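Local coordinates for protein ferritin (Mycoplasma penetrans, PDB 7DIE) that probably stores iron in a hollow shell of 24 subunits, taking up ferrous ions and holding them as ferric iron, at residues E114-A119 against E123-M128. Numbering follows the deposited sequence.
Sequences EISLLA and ETFERM
Phe-125 spreads its ring alongside Leu-117, the two side chains pointing the same way from neighbouring helices. CG lies anti to the backbone N (chi1 180°), which sends the ring out beside Leu-117; chi2 of 76° turns a face to the leucine, whose CD1 sits over the centre, 4.3 Å from the Phe-125 ring centroid, in a CH-pi contact. Nearer the Leu-117 backbone, CB lies 3.8 Å from Phe-125 CD1, so stem and branch of the leucine both bear on the ring. Apolar side chains suit this subunit interface: Leu-117 and Phe-125 also pack on Leu-117 and Phe-125 of a second subunit.

Ser-116 is small enough to let the backbones approach, its CA 5.5 Å from that of Phe-125. Its CB rests 3.6 Å from Thr-124 CG2, while OG lies by the ring edge, 3.5 Å from Phe-125 CA. The buried Ser-116 OG is hydrogen-bonded to the carbonyl O atoms of Val-112 and Thr-113, back within its own helix. Thr-124 divides its roles similarly: the methyl meets Ser-116, and OG1 is hydrogen-bonded to Tyr-67 OH and Asp-121 OD2.

The axes of segments 114-118 and 123-128 approach to 8.2 Å at 151°, the near-antiparallel pairing across a short turn characteristic of the ferritin four-helix bundle.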
loop_
_atom_site.group_PDB
_atom_site.type_symbol
_atom_site.label_atom_id
_atom_site.label_comp_id
_atom_site.label_asym_id
_atom_site.label_seq_id
_atom_site.Cartn_x
_atom_site.Cartn_y
_atom_site.Cartn_z
ATOM N N GLU A 114 -2.275 11.720 54.216
ATOM C CA GLU A 114 -1.617 11.595 55.512
ATOM C C GLU A 114 -2.383 10.657 56.443
ATOM O O GLU A 114 -1.787 9.792 57.099
ATOM C CB GLU A 114 -1.472 12.971 56.150
ATOM C CG GLU A 114 -0.760 12.911 57.485
ATOM C CD GLU A 114 -0.594 14.281 58.132
ATOM O OE1 GLU A 114 0.113 14.358 59.155
ATOM O OE2 GLU A 114 -1.152 15.274 57.617
ATOM N N ILE A 115 -3.705 10.820 56.524
ATOM C CA ILE A 115 -4.477 10.010 57.459
ATOM C C ILE A 115 -4.500 8.554 57.011
ATOM O O ILE A 115 -4.401 7.643 57.835
ATOM C CB ILE A 115 -5.902 10.579 57.648
ATOM C CG1 ILE A 115 -5.858 12.027 58.141
ATOM C CG2 ILE A 115 -6.712 9.733 58.646
ATOM C CD1 ILE A 115 -4.899 12.254 59.287
ATOM N N SER A 116 -4.603 8.296 55.702
ATOM C CA SER A 116 -4.614 6.897 55.274
ATOM C C SER A 116 -3.299 6.206 55.630
ATOM O O SER A 116 -3.297 5.056 56.088
ATOM C CB SER A 116 -4.921 6.788 53.769
ATOM O OG SER A 116 -3.887 7.380 53.027
ATOM N N LEU A 117 -2.171 6.904 55.472
ATOM C CA LEU A 117 -0.890 6.321 55.862
ATOM C C LEU A 117 -0.830 6.102 57.374
ATOM O O LEU A 117 -0.384 5.051 57.852
ATOM C CB LEU A 117 0.264 7.226 55.414
ATOM C CG LEU A 117 1.681 6.732 55.737
ATOM C CD1 LEU A 117 1.941 5.421 55.026
ATOM C CD2 LEU A 117 2.756 7.757 55.354
ATOM N N LEU A 118 -1.250 7.111 58.138
ATOM C CA LEU A 118 -1.307 6.991 59.599
ATOM C C LEU A 118 -2.070 5.742 60.013
ATOM O O LEU A 118 -1.648 4.992 60.903
ATOM C CB LEU A 118 -2.000 8.230 60.168
ATOM C CG LEU A 118 -2.188 8.259 61.679
ATOM C CD1 LEU A 118 -0.810 8.236 62.321
ATOM C CD2 LEU A 118 -2.977 9.496 62.051
ATOM N N ALA A 119 -3.200 5.510 59.370
ATOM C CA ALA A 119 -4.085 4.392 59.663
ATOM C C ALA A 119 -3.615 3.088 59.062
ATOM O O ALA A 119 -4.334 2.091 59.185
ATOM C CB ALA A 119 -5.495 4.712 59.162
ATOM N N GLU A 123 -3.528 0.616 50.829
ATOM C CA GLU A 123 -4.292 0.651 49.587
ATOM C C GLU A 123 -4.759 2.069 49.281
ATOM O O GLU A 123 -4.615 2.552 48.153
ATOM C CB GLU A 123 -5.471 -0.317 49.671
ATOM C CG GLU A 123 -4.988 -1.772 49.758
ATOM C CD GLU A 123 -6.085 -2.775 50.095
ATOM O OE1 GLU A 123 -7.188 -2.368 50.484
ATOM O OE2 GLU A 123 -5.833 -3.984 49.951
ATOM N N THR A 124 -5.328 2.757 50.272
ATOM C CA THR A 124 -5.787 4.122 50.029
ATOM C C THR A 124 -4.610 5.069 49.809
ATOM O O THR A 124 -4.653 5.932 48.917
ATOM C CB THR A 124 -6.678 4.582 51.193
ATOM O OG1 THR A 124 -7.838 3.745 51.245
ATOM C CG2 THR A 124 -7.143 6.028 50.992
ATOM N N PHE A 125 -3.534 4.907 50.589
ATOM C CA PHE A 125 -2.347 5.730 50.372
ATOM C C PHE A 125 -1.841 5.591 48.936
ATOM O O PHE A 125 -1.511 6.591 48.287
ATOM C CB PHE A 125 -1.247 5.347 51.374
ATOM C CG PHE A 125 0.030 6.154 51.221
ATOM C CD1 PHE A 125 0.099 7.466 51.675
ATOM C CD2 PHE A 125 1.153 5.597 50.629
ATOM C CE1 PHE A 125 1.261 8.201 51.542
ATOM C CE2 PHE A 125 2.326 6.328 50.480
ATOM C CZ PHE A 125 2.383 7.633 50.937
ATOM N N GLU A 126 -1.810 4.361 48.419
ATOM C CA GLU A 126 -1.335 4.126 47.053
ATOM C C GLU A 126 -2.250 4.813 46.031
ATOM O O GLU A 126 -1.784 5.486 45.104
ATOM C CB GLU A 126 -1.244 2.612 46.810
ATOM C CG GLU A 126 -0.497 2.176 45.528
ATOM C CD GLU A 126 -1.263 2.496 44.224
ATOM O OE1 GLU A 126 -2.520 2.435 44.224
ATOM O OE2 GLU A 126 -0.595 2.801 43.194
ATOM N N ARG A 127 -3.565 4.670 46.197
ATOM C CA ARG A 127 -4.499 5.311 45.270
ATOM C C ARG A 127 -4.381 6.830 45.320
ATOM O O ARG A 127 -4.571 7.510 44.303
ATOM C CB ARG A 127 -5.942 4.860 45.573
ATOM C CG ARG A 127 -7.055 5.694 44.874
ATOM C CD ARG A 127 -7.132 5.432 43.336
ATOM N NE ARG A 127 -5.954 5.941 42.619
ATOM C CZ ARG A 127 -5.704 5.731 41.326
ATOM N NH1 ARG A 127 -6.572 5.052 40.584
ATOM N NH2 ARG A 127 -4.590 6.208 40.772
ATOM N N MET A 128 -4.021 7.384 46.470
ATOM C CA MET A 128 -3.918 8.834 46.576
ATOM C C MET A 128 -2.682 9.398 45.899
ATOM O O MET A 128 -2.642 10.610 45.657
ATOM C CB MET A 128 -3.941 9.264 48.055
ATOM C CG MET A 128 -5.309 9.025 48.731
ATOM S SD MET A 128 -6.727 9.751 47.845
ATOM C CE MET A 128 -6.349 11.504 47.883
#